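Local coordinates for protein translation initiation factor eIF2B subunit delta (Schizosaccharomyces pombe, PDB 5B04) that forms part of the eIF2B complex, which catalyses the exchange of GDP for GTP on the gamma subunit of translation initiation factor eIF2, at residues 249-257 with 373-381; 396-404 with 416-427. All coordinates share one frame; numbering follows the deposited sequence.

In the fold
The two contacts illustrate how one chain uses long-range packing both inside its core and at its edge. Contact 1 is buried, its centre about 12 Å from that of the chain; it fastens helix 231-262 to the end of a parallel strand in the Rossmann-like sheet. Contact 2 lies on the opposite side of the chain's centre, about 25 Å out, in the four-stranded antiparallel sheet that continues into eIF2B subunit beta. The centres of contact 1 and contact 2 are about 37 Å apart, and the nearest atoms of contact 1 and contact 2 about 19 Å. A phosphate ion, probably from the crystallisation liquor, makes a long, weak ion pair with Lys380 at contact 1.

Contact 1. Residues 249-257 with 373-381; sequences RIIIAGQVI and IACCESYKF
Arg249, Ile250 and Ile257 of the helix meet the chain just where strand 372-375 ends and turns through a 3-10 segment. The buried packing is apolar. Ile250 lies over a face of the Tyr379 phenol in a CH-pi contact, its CG1 4.0 Å from the ring centroid. The same CG1 is 3.6 Å from Tyr379 CZ, and the tyrosine hydroxyl beyond is hydrogen-bonded to Asn161. Two turns along the helix, Ile257 forks: CG2 packs on Cys375 CB at 3.9 Å, while CD1 reaches Glu377 CG at 3.8 Å. Glu377 passes CB and CG along the helix, and the bend at chi2 (80°) leaves its carboxylate beside Ile257 and Gly254, though its polar bonds go to other residues. OE2 forms a salt bridge with Lys380 NZ (3.1 Å, weak as a hydrogen bond) and OE1 is hydrogen-bonded to Asn161. Together they probably offset the charge of a buried acid.

The contact is looser near Ala253 and Gly254, where Gly254 CA comes no closer than 4.1 Å to Glu377 OE1. On the partly exposed side, at Arg249, a hydrogen bond is added to close packing: NH2 of Arg249 donates to Ser378 OG at 2.7 Å, nearly straight (165°) and in the guanidinium plane, while Tyr379 CB sits over one guanidinium face. Ser378 OG is also hydrogen-bonded to Glu446, so two partners fix it and the acid probably strengthens the hold on the arginine.

The arrangement is a junction between the helical part of the subunit and its Rossmann-like sheet. Helix 160-177 packs against Ile250 and Tyr379, strand 442-445 supports Ile257 through Val444, and strand 372-375 runs between strands 338-342 and 442-445.

Contact 2. Residues 396-404 with 416-427; sequences APGDQLVNM and LANWKSVKNLKL
Trp419 holds its CG between the backbone N and the carbonyl carbon (chi1 68°), turning the indole toward the short 3-10 segment 398-400, while Asp399 sets CG beside its backbone N, which carries the carboxylate across to the indole edge. Both belong to the long connecting loop of a beta-hairpin, between antiparallel strands 395-396 and 425-435, and the contact folds the start of that loop onto its end. Trp419 closes a type I beta turn that begins at Leu416. Its NE1 donates to Asp399 OD1 at 2.9 Å, near the ring plane and bent to 145°. The carboxylate is steeply tilted to the ring, 67° between planes, and OD1 is met nearly along its C-O bond. Lys420 adds a salt bridge from the exposed side, its NZ 3.3 Å from Asp399 OD2 and its hydrogen bonds to both carboxylate oxygens weak.

The indole is itself sandwiched, with Lys420 CD over one face and Leu427 CB over the centre of the other. A leucine in place of Trp419 would probably leave Asp399 OD1 without its indole donor and open a gap between the Lys420 chain and Leu427. Gly398 packs its CA against the same ring, 3.8 Å from Trp419 CZ2.

Past the Asp399 bonds the contact turns apolar. Strand 425-427 also pairs in parallel with a strand of eIF2B subunit beta, so the loop is folded down beside a sheet shared by two subunits. Leu401 CB approaches Leu427 CD2 to 3.9 Å. Val402 divides its two methyls: CG1 lies 4.0 Å from Ala417 CB, and CG2 rests 3.7 Å from Leu427 CD2.

Contact 1. Residues 249-257 with 373-381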
loop_
_atom_site.group_PDB
_atom_site.type_symbol
_atom_site.label_atom_id
_atom_site.label_comp_id
_atom_site.label_asym_id
_atom_site.label_seq_id
_atom_site.Cartn_x
_atom_site.Cartn_y
_atom_site.Cartn_z
ATOM N N ARG G 249 -24.711 4.922 31.340
ATOM C CA ARG G 249 -23.713 4.733 30.290
ATOM C C ARG G 249 -23.938 3.486 29.435
ATOM O O ARG G 249 -23.601 3.477 28.251
ATOM C CB ARG G 249 -22.310 4.674 30.902
ATOM C CG ARG G 249 -21.963 5.853 31.794
ATOM C CD ARG G 249 -22.250 7.179 31.108
ATOM N NE ARG G 249 -21.626 7.267 29.791
ATOM C CZ ARG G 249 -20.371 7.649 29.581
ATOM N NH1 ARG G 249 -19.595 7.976 30.605
ATOM N NH2 ARG G 249 -19.891 7.702 28.346
ATOM N N ILE G 250 -24.502 2.440 30.028
ATOM C CA ILE G 250 -24.626 1.161 29.335
ATOM C C ILE G 250 -26.058 0.827 28.925
ATOM O O ILE G 250 -26.376 0.780 27.736
ATOM C CB ILE G 250 -24.084 0.007 30.203
ATOM C CG1 ILE G 250 -22.625 0.264 30.581
ATOM C CG2 ILE G 250 -24.220 -1.319 29.470
ATOM C CD1 ILE G 250 -21.998 -0.847 31.394
ATOM N N ILE G 251 -26.918 0.594 29.912
ATOM C CA ILE G 251 -28.273 0.111 29.655
ATOM C C ILE G 251 -29.160 1.157 28.984
ATOM O O ILE G 251 -29.723 0.904 27.919
ATOM C CB ILE G 251 -28.949 -0.352 30.955
ATOM C CG1 ILE G 251 -28.096 -1.422 31.639
ATOM C CG2 ILE G 251 -30.344 -0.882 30.668
ATOM C CD1 ILE G 251 -28.551 -1.764 33.039
ATOM N N ILE G 252 -29.289 2.322 29.615
ATOM C CA ILE G 252 -30.093 3.409 29.064
ATOM C C ILE G 252 -29.581 3.820 27.687
ATOM O O ILE G 252 -30.358 3.948 26.739
ATOM C CB ILE G 252 -30.098 4.641 29.992
ATOM C CG1 ILE G 252 -30.889 4.345 31.267
ATOM C CG2 ILE G 252 -30.693 5.847 29.283
ATOM C CD1 ILE G 252 -30.901 5.492 32.254
ATOM N N ALA G 253 -28.269 4.012 27.587
ATOM C CA ALA G 253 -27.635 4.387 26.327
ATOM C C ALA G 253 -27.916 3.359 25.238
ATOM O O ALA G 253 -28.213 3.717 24.099
ATOM C CB ALA G 253 -26.137 4.555 26.521
ATOM N N GLY G 254 -27.824 2.083 25.600
ATOM C CA GLY G 254 -28.098 1.001 24.673
ATOM C C GLY G 254 -29.498 1.093 24.097
ATOM O O GLY G 254 -29.692 0.945 22.892
ATOM N N GLN G 255 -30.471 1.352 24.965
ATOM C CA GLN G 255 -31.861 1.497 24.549
ATOM C C GLN G 255 -32.033 2.686 23.609
ATOM O O GLN G 255 -32.853 2.647 22.690
ATOM C CB GLN G 255 -32.768 1.651 25.769
ATOM C CG GLN G 255 -32.727 0.467 26.720
ATOM C CD GLN G 255 -33.372 0.770 28.058
ATOM O OE1 GLN G 255 -33.728 1.913 28.344
ATOM N NE2 GLN G 255 -33.523 -0.256 28.887
ATOM N N VAL G 256 -31.259 3.741 23.847
ATOM C CA VAL G 256 -31.280 4.919 22.986
ATOM C C VAL G 256 -30.736 4.576 21.606
ATOM O O VAL G 256 -31.341 4.915 20.587
ATOM C CB VAL G 256 -30.455 6.076 23.582
ATOM C CG1 VAL G 256 -30.410 7.250 22.614
ATOM C CG2 VAL G 256 -31.029 6.506 24.921
ATOM N N ILE G 257 -29.591 3.902 21.589
ATOM C CA ILE G 257 -28.963 3.464 20.347
ATOM C C ILE G 257 -29.912 2.589 19.537
ATOM O O ILE G 257 -30.036 2.753 18.323
ATOM C CB ILE G 257 -27.664 2.680 20.617
ATOM C CG1 ILE G 257 -26.641 3.567 21.326
ATOM C CG2 ILE G 257 -27.084 2.135 19.318
ATOM C CD1 ILE G 257 -25.347 2.858 21.656
ATOM N N ILE G 373 -23.086 0.879 9.353
ATOM C CA ILE G 373 -23.613 1.540 10.540
ATOM C C ILE G 373 -23.012 0.974 11.822
ATOM O O ILE G 373 -23.301 -0.159 12.208
ATOM C CB ILE G 373 -25.146 1.418 10.600
ATOM C CG1 ILE G 373 -25.767 1.970 9.314
ATOM C CG2 ILE G 373 -25.692 2.139 11.821
ATOM C CD1 ILE G 373 -27.266 1.804 9.237
ATOM N N ALA G 374 -22.178 1.772 12.479
ATOM C CA ALA G 374 -21.531 1.358 13.718
ATOM C C ALA G 374 -22.363 1.748 14.935
ATOM O O ALA G 374 -22.688 2.919 15.127
ATOM C CB ALA G 374 -20.139 1.961 13.815
ATOM N N CYS G 375 -22.706 0.757 15.752
ATOM C CA CYS G 375 -23.483 0.992 16.964
ATOM C C CYS G 375 -22.624 0.784 18.205
ATOM O O CYS G 375 -22.315 -0.349 18.574
ATOM C CB CYS G 375 -24.703 0.072 17.006
ATOM S SG CYS G 375 -25.821 0.263 15.603
ATOM N N CYS G 376 -22.243 1.881 18.849
ATOM C CA CYS G 376 -21.354 1.810 20.000
ATOM C C CYS G 376 -21.764 2.783 21.099
ATOM O O CYS G 376 -22.048 3.949 20.834
ATOM C CB CYS G 376 -19.912 2.087 19.569
ATOM S SG CYS G 376 -18.675 1.841 20.861
ATOM N N GLU G 377 -21.796 2.291 22.333
ATOM C CA GLU G 377 -22.058 3.139 23.488
ATOM C C GLU G 377 -20.899 4.113 23.686
ATOM O O GLU G 377 -19.758 3.802 23.346
ATOM C CB GLU G 377 -22.276 2.291 24.744
ATOM C CG GLU G 377 -23.581 1.493 24.761
ATOM C CD GLU G 377 -23.521 0.213 23.941
ATOM O OE1 GLU G 377 -24.409 -0.646 24.120
ATOM O OE2 GLU G 377 -22.594 0.062 23.119
ATOM N N SER G 378 -21.196 5.288 24.233
ATOM C CA SER G 378 -20.209 6.360 24.340
ATOM C C SER G 378 -19.030 6.007 25.242
ATOM O O SER G 378 -17.900 6.414 24.978
ATOM C CB SER G 378 -20.868 7.641 24.852
ATOM O OG SER G 378 -21.422 7.446 26.142
ATOM N N TYR G 379 -19.293 5.249 26.302
ATOM C CA TYR G 379 -18.259 4.938 27.285
ATOM C C TYR G 379 -17.206 3.986 26.725
ATOM O O TYR G 379 -16.181 3.740 27.361
ATOM C CB TYR G 379 -18.882 4.344 28.551
ATOM C CG TYR G 379 -19.206 2.871 28.453
ATOM C CD1 TYR G 379 -20.273 2.422 27.687
ATOM C CD2 TYR G 379 -18.449 1.929 29.136
ATOM C CE1 TYR G 379 -20.573 1.075 27.599
ATOM C CE2 TYR G 379 -18.741 0.582 29.054
ATOM C CZ TYR G 379 -19.803 0.161 28.284
ATOM O OH TYR G 379 -20.097 -1.181 28.199
ATOM N N LYS G 380 -17.463 3.453 25.534
ATOM C CA LYS G 380 -16.508 2.572 24.876
ATOM C C LYS G 380 -15.639 3.343 23.886
ATOM O O LYS G 380 -14.849 2.753 23.147
ATOM C CB LYS G 380 -17.232 1.422 24.174
ATOM C CG LYS G 380 -17.880 0.438 25.137
ATOM C CD LYS G 380 -18.361 -0.820 24.433
ATOM C CE LYS G 380 -19.499 -0.520 23.477
ATOM N NZ LYS G 380 -20.110 -1.765 22.933
ATOM N N PHE G 381 -15.788 4.664 23.875
ATOM C CA PHE G 381 -14.902 5.520 23.096
ATOM C C PHE G 381 -13.550 5.563 23.797
ATOM O O PHE G 381 -13.484 5.470 25.023
ATOM C CB PHE G 381 -15.467 6.938 22.943
ATOM C CG PHE G 381 -16.684 7.035 22.054
ATOM C CD1 PHE G 381 -17.375 5.902 21.650
ATOM C CD2 PHE G 381 -17.131 8.272 21.619
ATOM C CE1 PHE G 381 -18.489 6.005 20.838
ATOM C CE2 PHE G 381 -18.243 8.379 20.805
ATOM C CZ PHE G 381 -18.923 7.245 20.414
#

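Contact 2. Residues 396-404 with 416-427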
loop_
_atom_site.group_PDB
_atom_site.type_symbol
_atom_site.label_atom_id
_atom_site.label_comp_id
_atom_site.label_asym_id
_atom_site.label_seq_id
_atom_site.Cartn_x
_atom_site.Cartn_y
_atom_site.Cartn_z
ATOM N N ALA G 396 -5.791 -15.107 20.272
ATOM C CA ALA G 396 -6.611 -16.259 20.616
ATOM C C ALA G 396 -5.766 -17.521 20.475
ATOM O O ALA G 396 -4.868 -17.567 19.633
ATOM C CB ALA G 396 -7.846 -16.328 19.728
ATOM N N PRO G 397 -6.036 -18.539 21.310
ATOM C CA PRO G 397 -5.306 -19.812 21.275
ATOM C C PRO G 397 -5.189 -20.391 19.867
ATOM O O PRO G 397 -6.193 -20.529 19.170
ATOM C CB PRO G 397 -6.152 -20.720 22.168
ATOM C CG PRO G 397 -6.764 -19.788 23.150
ATOM C CD PRO G 397 -7.038 -18.514 22.394
ATOM N N GLY G 398 -3.965 -20.715 19.459
ATOM C CA GLY G 398 -3.714 -21.230 18.126
ATOM C C GLY G 398 -4.326 -22.597 17.897
ATOM O O GLY G 398 -4.577 -22.991 16.759
ATOM N N ASP G 399 -4.571 -23.320 18.985
ATOM C CA ASP G 399 -5.140 -24.660 18.909
ATOM C C ASP G 399 -6.594 -24.633 18.442
ATOM O O ASP G 399 -7.126 -25.644 17.982
ATOM C CB ASP G 399 -5.037 -25.359 20.265
ATOM C CG ASP G 399 -3.609 -25.446 20.768
ATOM O OD1 ASP G 399 -2.687 -25.525 19.929
ATOM O OD2 ASP G 399 -3.408 -25.437 22.000
ATOM N N GLN G 400 -7.232 -23.473 18.565
ATOM C CA GLN G 400 -8.603 -23.291 18.097
ATOM C C GLN G 400 -8.704 -23.486 16.587
ATOM O O GLN G 400 -9.750 -23.877 16.068
ATOM C CB GLN G 400 -9.117 -21.902 18.481
ATOM C CG GLN G 400 -9.868 -21.852 19.801
ATOM C CD GLN G 400 -11.216 -22.545 19.731
ATOM O OE1 GLN G 400 -12.199 -21.967 19.266
ATOM N NE2 GLN G 400 -11.267 -23.789 20.192
ATOM N N LEU G 401 -7.605 -23.213 15.891
ATOM C CA LEU G 401 -7.567 -23.284 14.435
ATOM C C LEU G 401 -7.318 -24.707 13.934
ATOM O O LEU G 401 -7.511 -24.998 12.752
ATOM C CB LEU G 401 -6.490 -22.342 13.896
ATOM C CG LEU G 401 -6.919 -21.308 12.854
ATOM C CD1 LEU G 401 -8.202 -20.614 13.280
ATOM C CD2 LEU G 401 -5.810 -20.295 12.642
ATOM N N VAL G 402 -6.946 -25.613 14.815
ATOM C CA VAL G 402 -6.811 -27.017 14.454
ATOM C C VAL G 402 -8.102 -27.703 14.058
ATOM O O VAL G 402 -8.102 -28.542 13.191
ATOM C CB VAL G 402 -6.158 -27.805 15.582
ATOM C CG1 VAL G 402 -6.034 -29.270 15.225
ATOM C CG2 VAL G 402 -4.793 -27.235 15.864
ATOM N N ASN G 403 -9.189 -27.405 14.730
ATOM C CA ASN G 403 -10.379 -28.188 14.528
ATOM C C ASN G 403 -10.759 -28.084 13.087
ATOM O O ASN G 403 -10.862 -27.010 12.553
ATOM C CB ASN G 403 -11.493 -27.641 15.426
ATOM C CG ASN G 403 -12.891 -28.012 14.962
ATOM O OD1 ASN G 403 -13.583 -28.779 15.612
ATOM N ND2 ASN G 403 -13.305 -27.455 13.837
ATOM N N MET G 404 -11.065 -29.213 12.488
ATOM C CA MET G 404 -11.590 -29.206 11.151
ATOM C C MET G 404 -12.945 -28.592 11.322
ATOM O O MET G 404 -13.506 -28.638 12.394
ATOM C CB MET G 404 -11.650 -30.603 10.584
ATOM C CG MET G 404 -10.273 -31.156 10.254
ATOM S SD MET G 404 -9.262 -30.108 9.195
ATOM C CE MET G 404 -8.039 -29.536 10.352
ATOM N N LEU G 416 -2.830 -30.200 11.496
ATOM C CA LEU G 416 -2.029 -29.176 12.142
ATOM C C LEU G 416 -1.919 -29.333 13.636
ATOM O O LEU G 416 -1.428 -28.459 14.312
ATOM C CB LEU G 416 -2.624 -27.825 11.860
ATOM C CG LEU G 416 -2.666 -27.474 10.396
ATOM C CD1 LEU G 416 -3.068 -26.032 10.259
ATOM C CD2 LEU G 416 -1.303 -27.671 9.793
ATOM N N ALA G 417 -2.391 -30.444 14.155
ATOM C CA ALA G 417 -2.505 -30.614 15.577
ATOM C C ALA G 417 -1.179 -30.510 16.274
ATOM O O ALA G 417 -1.113 -30.036 17.381
ATOM C CB ALA G 417 -3.136 -31.938 15.879
ATOM N N ASN G 418 -0.124 -31.009 15.664
ATOM C CA ASN G 418 1.187 -30.961 16.304
ATOM C C ASN G 418 2.010 -29.759 15.853
ATOM O O ASN G 418 3.237 -29.828 15.789
ATOM C CB ASN G 418 1.957 -32.251 16.019
ATOM C CG ASN G 418 2.028 -32.571 14.537
ATOM O OD1 ASN G 418 1.033 -32.467 13.819
ATOM N ND2 ASN G 418 3.210 -32.959 14.071
ATOM N N TRP G 419 1.328 -28.657 15.555
ATOM C CA TRP G 419 1.975 -27.469 15.005
ATOM C C TRP G 419 2.954 -26.823 15.982
ATOM O O TRP G 419 3.893 -26.141 15.570
ATOM C CB TRP G 419 0.921 -26.444 14.582
ATOM C CG TRP G 419 0.178 -25.841 15.733
ATOM C CD1 TRP G 419 -0.870 -26.389 16.413
ATOM C CD2 TRP G 419 0.426 -24.567 16.339
ATOM N NE1 TRP G 419 -1.290 -25.537 17.404
ATOM C CE2 TRP G 419 -0.511 -24.411 17.381
ATOM C CE3 TRP G 419 1.349 -23.545 16.102
ATOM C CZ2 TRP G 419 -0.552 -23.274 18.182
ATOM C CZ3 TRP G 419 1.307 -22.417 16.901
ATOM C CH2 TRP G 419 0.364 -22.290 17.928
ATOM N N LYS G 420 2.724 -27.036 17.274
ATOM C CA LYS G 420 3.605 -26.511 18.312
ATOM C C LYS G 420 5.015 -27.068 18.155
ATOM O O LYS G 420 6.003 -26.374 18.398
ATOM C CB LYS G 420 3.060 -26.853 19.701
ATOM C CG LYS G 420 1.621 -26.420 19.933
ATOM C CD LYS G 420 1.540 -24.978 20.404
ATOM C CE LYS G 420 1.193 -24.903 21.883
ATOM N NZ LYS G 420 -0.123 -25.539 22.176
ATOM N N SER G 421 5.095 -28.326 17.735
ATOM C CA SER G 421 6.369 -29.020 17.605
ATOM C C SER G 421 7.007 -28.801 16.237
ATOM O O SER G 421 8.209 -29.003 16.066
ATOM C CB SER G 421 6.178 -30.516 17.856
ATOM O OG SER G 421 5.485 -30.741 19.071
ATOM N N VAL G 422 6.202 -28.387 15.263
ATOM C CA VAL G 422 6.701 -28.182 13.908
ATOM C C VAL G 422 7.379 -26.825 13.756
ATOM O O VAL G 422 6.804 -25.786 14.089
ATOM C CB VAL G 422 5.576 -28.296 12.863
ATOM C CG1 VAL G 422 6.149 -28.188 11.459
ATOM C CG2 VAL G 422 4.831 -29.609 13.028
ATOM N N LYS G 423 8.608 -26.847 13.252
ATOM C CA LYS G 423 9.357 -25.627 12.983
ATOM C C LYS G 423 8.817 -24.953 11.722
ATOM O O LYS G 423 8.405 -25.632 10.781
ATOM C CB LYS G 423 10.851 -25.941 12.844
ATOM C CG LYS G 423 11.646 -24.933 12.033
ATOM C CD LYS G 423 13.066 -25.414 11.791
ATOM C CE LYS G 423 13.909 -24.338 11.125
ATOM N NZ LYS G 423 15.136 -24.909 10.504
ATOM N N ASN G 424 8.803 -23.619 11.733
ATOM C CA ASN G 424 8.303 -22.790 10.631
ATOM C C ASN G 424 6.791 -22.884 10.439
ATOM O O ASN G 424 6.236 -22.268 9.529
ATOM C CB ASN G 424 9.011 -23.140 9.317
ATOM C CG ASN G 424 10.476 -22.753 9.321
ATOM O OD1 ASN G 424 11.351 -23.587 9.092
ATOM N ND2 ASN G 424 10.751 -21.479 9.579
ATOM N N LEU G 425 6.123 -23.650 11.297
ATOM C CA LEU G 425 4.669 -23.726 11.264
ATOM C C LEU G 425 4.072 -23.066 12.498
ATOM O O LEU G 425 4.330 -23.484 13.628
ATOM C CB LEU G 425 4.194 -25.176 11.165
ATOM C CG LEU G 425 2.675 -25.349 11.103
ATOM C CD1 LEU G 425 2.109 -24.675 9.862
ATOM C CD2 LEU G 425 2.294 -26.818 11.143
ATOM N N LYS G 426 3.269 -22.032 12.270
ATOM C CA LYS G 426 2.656 -21.281 13.355
ATOM C C LYS G 426 1.189 -21.004 13.051
ATOM O O LYS G 426 0.854 -20.504 11.979
ATOM C CB LYS G 426 3.412 -19.970 13.584
ATOM C CG LYS G 426 2.834 -19.087 14.677
ATOM C CD LYS G 426 3.462 -17.701 14.637
ATOM C CE LYS G 426 3.444 -17.039 16.005
ATOM N NZ LYS G 426 4.679 -16.239 16.241
ATOM N N LEU G 427 0.315 -21.339 13.992
ATOM C CA LEU G 427 -1.106 -21.050 13.846
ATOM C C LEU G 427 -1.434 -19.743 14.552
ATOM O O LEU G 427 -0.821 -19.409 15.566
ATOM C CB LEU G 427 -1.958 -22.192 14.400
ATOM C CG LEU G 427 -2.343 -23.303 13.418
ATOM C CD1 LEU G 427 -1.118 -23.938 12.775
ATOM C CD2 LEU G 427 -3.190 -24.355 14.111
#